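Local atomic coordinates of IL-4-inducing protein (Schistosoma mansoni, PDB entry 4EL6), a protein that binds IgE through a crystallin-like fold and so triggers antigen-independent activation of basophils and their release of interleukin-4. Residues E51-Y56 against K91-K97. Numbering follows the deposited sequence.
Sequences ERPYWY and KRCIQTK
Trp55 and Arg92 form a non-hydrogen-bonded pair between antiparallel strands, and the arginine's aliphatic chain lies over one face of the indole. Arg92 CB sits 3.7 Å from the centroid of the Trp55 six-membered ring, 18° off its normal, a CH-pi contact. With CG anti to the backbone N (chi1 180°) and the chain extended onward to NE, Arg92 CG and CD continue past Trp55 CZ2 and CH2, while NH1 bonds to Tyr25 O; Trp55 NE1 bonds to Tyr7 O.

The other sheet face includes Arg52, Tyr54, Tyr56, Cys93 and Gln95. Cys93 SG, disulfide-bonded to Cys103, meets the Tyr56 ring at its edge, 3.9 Å from CD2. Gln95 OE1 lies over one face of the Arg52 guanidinium, whose exact position is doubtful, and accepts a bond from a water that also donates to Pro53 O. At the Glu51 end, Glu51 OE2 bridges Lys97 NZ at 2.9 Å, a weak hydrogen bond from a poorly ordered lysine, and, within its own segment, Arg52 NE at 3.5 Å.

Five backbone bonds fix the register, Gln95 N to Arg52 O being nearly straight (178°). Backbone bonding and indole packing thus join strands 52-58 and 89-95 of a crystallin-type sheet, giving way to a probably looser charged network at Glu51.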
ATOM      1  N   GLU A  51      -5.778 -15.422  -0.224  1.00 50.36           N
ATOM      2  CA  GLU A  51      -4.509 -16.046  -0.661  1.00 46.94           C
ATOM      3  C   GLU A  51      -3.349 -15.168  -0.120  1.00 36.14           C
ATOM      4  O   GLU A  51      -3.202 -14.910   1.148  1.00 30.10           O
ATOM      5  CB  GLU A  51      -4.544 -16.213  -2.220  1.00 50.56           C
ATOM      6  CG  GLU A  51      -3.342 -16.863  -2.924  1.00 52.93           C
ATOM      7  CD  GLU A  51      -2.738 -18.086  -2.204  1.00 64.96           C
ATOM      8  OE1 GLU A  51      -3.454 -18.818  -1.471  1.00 71.85           O
ATOM      9  OE2 GLU A  51      -1.516 -18.335  -2.390  1.00 66.44           O
ATOM     10  N   ARG A  52      -2.598 -14.628  -1.072  1.00 31.39           N
ATOM     11  CA  ARG A  52      -1.581 -13.679  -0.765  1.00 26.03           C
ATOM     12  C   ARG A  52      -2.181 -12.304  -0.974  1.00 20.99           C
ATOM     13  O   ARG A  52      -2.706 -12.016  -2.053  1.00 16.63           O
ATOM     14  CB  ARG A  52      -0.373 -13.930  -1.648  1.00 28.59           C
ATOM     15  CG  ARG A  52       0.114 -15.382  -1.505  1.00 33.27           C
ATOM     16  CD  ARG A  52       1.114 -15.787  -2.558  1.00 38.09           C
ATOM     17  NE  ARG A  52       0.507 -15.955  -3.869  1.00 42.20           N
ATOM     18  CZ  ARG A  52       1.178 -15.860  -5.018  1.00 47.62           C
ATOM     19  NH1 ARG A  52       2.478 -15.577  -5.039  1.00 51.04           N
ATOM     20  NH2 ARG A  52       0.544 -16.032  -6.164  1.00 49.51           N
ATOM     21  N   PRO A  53      -2.107 -11.448   0.069  1.00 17.26           N
ATOM     22  CA  PRO A  53      -2.551 -10.074  -0.100  1.00 17.06           C
ATOM     23  C   PRO A  53      -1.665  -9.307  -1.072  1.00 14.62           C
ATOM     24  O   PRO A  53      -0.470  -9.610  -1.253  1.00 14.40           O
ATOM     25  CB  PRO A  53      -2.425  -9.483   1.279  1.00 18.09           C
ATOM     26  CG  PRO A  53      -1.427 -10.333   1.979  1.00 20.20           C
ATOM     27  CD  PRO A  53      -1.600 -11.698   1.417  1.00 19.23           C
ATOM     28  N   TYR A  54      -2.289  -8.370  -1.796  1.00 12.52           N
ATOM     29  CA  TYR A  54      -1.532  -7.474  -2.679  1.00 10.90           C
ATOM     30  C   TYR A  54      -2.183  -6.115  -2.550  1.00 10.95           C
ATOM     31  O   TYR A  54      -3.397  -6.045  -2.591  1.00 13.14           O
ATOM     32  CB  TYR A  54      -1.542  -7.934  -4.158  1.00 11.70           C
ATOM     33  CG  TYR A  54      -0.505  -7.210  -4.980  1.00 12.08           C
ATOM     34  CD1 TYR A  54      -0.778  -5.966  -5.553  1.00 12.31           C
ATOM     35  CD2 TYR A  54       0.729  -7.753  -5.214  1.00 12.81           C
ATOM     36  CE1 TYR A  54       0.164  -5.266  -6.245  1.00 11.45           C
ATOM     37  CE2 TYR A  54       1.694  -7.080  -5.930  1.00 12.74           C
ATOM     38  CZ  TYR A  54       1.390  -5.830  -6.479  1.00 13.02           C
ATOM     39  OH  TYR A  54       2.331  -5.149  -7.161  1.00 13.69           O
ATOM     40  N   TRP A  55      -1.391  -5.049  -2.381  1.00  9.23           N
ATOM     41  CA  TRP A  55      -1.956  -3.736  -2.114  1.00  8.24           C
ATOM     42  C   TRP A  55      -1.545  -2.734  -3.171  1.00  8.15           C
ATOM     43  O   TRP A  55      -0.391  -2.703  -3.572  1.00  8.23           O
ATOM     44  CB  TRP A  55      -1.517  -3.246  -0.758  1.00  7.63           C
ATOM     45  CG  TRP A  55      -2.075  -4.010   0.414  1.00  7.27           C
ATOM     46  CD1 TRP A  55      -1.625  -5.222   0.958  1.00  7.64           C
ATOM     47  CD2 TRP A  55      -3.216  -3.628   1.186  1.00  7.21           C
ATOM     48  NE1 TRP A  55      -2.438  -5.601   2.035  1.00  7.96           N
ATOM     49  CE2 TRP A  55      -3.377  -4.646   2.238  1.00  7.01           C
ATOM     50  CE3 TRP A  55      -4.086  -2.511   1.176  1.00  7.44           C
ATOM     51  CZ2 TRP A  55      -4.354  -4.510   3.198  1.00  7.60           C
ATOM     52  CZ3 TRP A  55      -5.056  -2.421   2.182  1.00  7.73           C
ATOM     53  CH2 TRP A  55      -5.169  -3.433   3.138  1.00  7.05           C
ATOM     54  N   TYR A  56      -2.484  -1.924  -3.661  1.00  8.28           N
ATOM     55  CA  TYR A  56      -2.184  -0.790  -4.525  1.00  8.05           C
ATOM     56  C   TYR A  56      -2.397   0.529  -3.797  1.00  8.06           C
ATOM     57  O   TYR A  56      -3.433   0.784  -3.134  1.00  6.82           O
ATOM     58  CB  TYR A  56      -3.092  -0.837  -5.748  1.00  8.66           C
ATOM     59  CG  TYR A  56      -2.654  -1.833  -6.791  1.00  9.68           C
ATOM     60  CD1 TYR A  56      -1.431  -1.674  -7.424  1.00 11.44           C
ATOM     61  CD2 TYR A  56      -3.455  -2.940  -7.113  1.00 11.25           C
ATOM     62  CE1 TYR A  56      -1.026  -2.579  -8.397  1.00 12.51           C
ATOM     63  CE2 TYR A  56      -2.995  -3.849  -8.053  1.00 12.42           C
ATOM     64  CZ  TYR A  56      -1.837  -3.595  -8.712  1.00 13.33           C
ATOM     65  OH  TYR A  56      -1.414  -4.509  -9.669  1.00 19.71           O
ATOM     66  N   LYS A  91      -6.068   0.397  -2.380  1.00  7.62           N
ATOM     67  CA  LYS A  91      -6.923  -0.765  -2.723  1.00  8.85           C
ATOM     68  C   LYS A  91      -6.286  -2.066  -2.252  1.00  8.43           C
ATOM     69  O   LYS A  91      -5.125  -2.274  -2.461  1.00  8.39           O
ATOM     70  CB  LYS A  91      -7.254  -0.862  -4.173  1.00  9.78           C
ATOM     71  CG  LYS A  91      -8.340  -1.884  -4.455  1.00 11.89           C
ATOM     72  CD  LYS A  91      -8.793  -1.864  -5.903  1.00 13.76           C
ATOM     73  CE  LYS A  91      -9.907  -0.841  -6.060  1.00 18.19           C
ATOM     74  NZ  LYS A  91     -10.735  -1.082  -7.270  1.00 20.57           N
ATOM     75  N   ARG A  92      -7.056  -2.839  -1.520  1.00  8.99           N
ATOM     76  CA  ARG A  92      -6.660  -4.177  -1.087  1.00 10.05           C
ATOM     77  C   ARG A  92      -7.136  -5.226  -2.080  1.00 11.28           C
ATOM     78  O   ARG A  92      -8.316  -5.257  -2.475  1.00 10.50           O
ATOM     79  CB  ARG A  92      -7.229  -4.494   0.296  1.00 10.56           C
ATOM     80  CG  ARG A  92      -6.861  -5.893   0.837  1.00 11.17           C
ATOM     81  CD  ARG A  92      -7.487  -6.186   2.208  1.00 12.42           C
ATOM     82  NE  ARG A  92      -7.287  -7.576   2.546  1.00 14.90           N
ATOM     83  CZ  ARG A  92      -7.830  -8.181   3.605  1.00 17.72           C
ATOM     84  NH1 ARG A  92      -8.579  -7.510   4.484  1.00 19.80           N
ATOM     85  NH2 ARG A  92      -7.633  -9.489   3.781  1.00 20.32           N
ATOM     86  N   CYS A  93      -6.166  -6.005  -2.558  1.00 13.16           N
ATOM     87  CA  CYS A  93      -6.414  -7.014  -3.529  1.00 14.89           C
ATOM     88  C   CYS A  93      -5.833  -8.365  -3.147  1.00 15.41           C
ATOM     89  O   CYS A  93      -5.294  -8.572  -2.047  1.00 15.29           O
ATOM     90  CB  CYS A  93      -5.800  -6.550  -4.835  1.00 16.04           C
ATOM     91  SG  CYS A  93      -6.360  -4.874  -5.321  1.00 16.06           S
ATOM     92  N   ILE A  94      -5.940  -9.291  -4.109  1.00 18.47           N
ATOM     93  CA  ILE A  94      -5.473 -10.658  -3.909  1.00 21.32           C
ATOM     94  C   ILE A  94      -4.543 -10.988  -5.023  1.00 20.18           C
ATOM     95  O   ILE A  94      -4.803 -10.620  -6.191  1.00 21.84           O
ATOM     96  CB  ILE A  94      -6.638 -11.657  -3.896  1.00 26.66           C
ATOM     97  CG1 ILE A  94      -7.434 -11.469  -2.624  1.00 28.31           C
ATOM     98  CG2 ILE A  94      -6.125 -13.110  -3.966  1.00 28.96           C
ATOM     99  CD1 ILE A  94      -8.792 -12.142  -2.684  1.00 30.51           C
ATOM    100  N   GLN A  95      -3.427 -11.637  -4.707  1.00 21.19           N
ATOM    101  CA  GLN A  95      -2.540 -12.144  -5.748  1.00 22.85           C
ATOM    102  C   GLN A  95      -2.744 -13.663  -5.783  1.00 24.74           C
ATOM    103  O   GLN A  95      -2.571 -14.298  -4.748  1.00 27.19           O
ATOM    104  CB  GLN A  95      -1.092 -11.851  -5.402  1.00 24.88           C
ATOM    105  CG  GLN A  95      -0.139 -12.183  -6.514  1.00 28.61           C
ATOM    106  CD  GLN A  95       1.258 -11.745  -6.186  1.00 29.63           C
ATOM    107  OE1 GLN A  95       1.731 -11.941  -5.063  1.00 36.78           O
ATOM    108  NE2 GLN A  95       1.938 -11.142  -7.173  1.00 32.27           N
ATOM    109  N   THR A  96      -3.118 -14.202  -6.949  1.00 30.81           N
ATOM    110  CA  THR A  96      -3.459 -15.639  -7.103  1.00 37.81           C
ATOM    111  C   THR A  96      -2.183 -16.440  -7.183  1.00 44.81           C
ATOM    112  O   THR A  96      -1.117 -15.888  -7.555  1.00 39.38           O
ATOM    113  CB  THR A  96      -4.268 -15.960  -8.400  1.00 39.52           C
ATOM    114  OG1 THR A  96      -3.507 -15.616  -9.569  1.00 42.67           O
ATOM    115  CG2 THR A  96      -5.565 -15.226  -8.433  1.00 40.08           C
ATOM    116  N   LYS A  97      -2.276 -17.736  -6.865  1.00 56.89           N
ATOM    117  CA  LYS A  97      -1.094 -18.620  -6.882  1.00 66.12           C
ATOM    118  C   LYS A  97      -0.311 -18.552  -8.219  1.00 62.07           C
ATOM    119  O   LYS A  97       0.899 -18.750  -8.245  1.00 62.18           O
ATOM    120  CB  LYS A  97      -1.501 -20.057  -6.542  1.00 78.39           C
ATOM    121  CG  LYS A  97      -2.000 -20.263  -5.097  1.00 88.29           C
ATOM    122  CD  LYS A  97      -0.934 -20.791  -4.110  1.00 91.57           C
ATOM    123  CE  LYS A  97      -1.568 -21.354  -2.831  1.00 87.04           C
ATOM    124  NZ  LYS A  97      -0.809 -21.025  -1.591  1.00 86.90           N
TER
HETATM  125  O   HOH W   1       1.398 -10.832  -2.745  1.00 20.09           O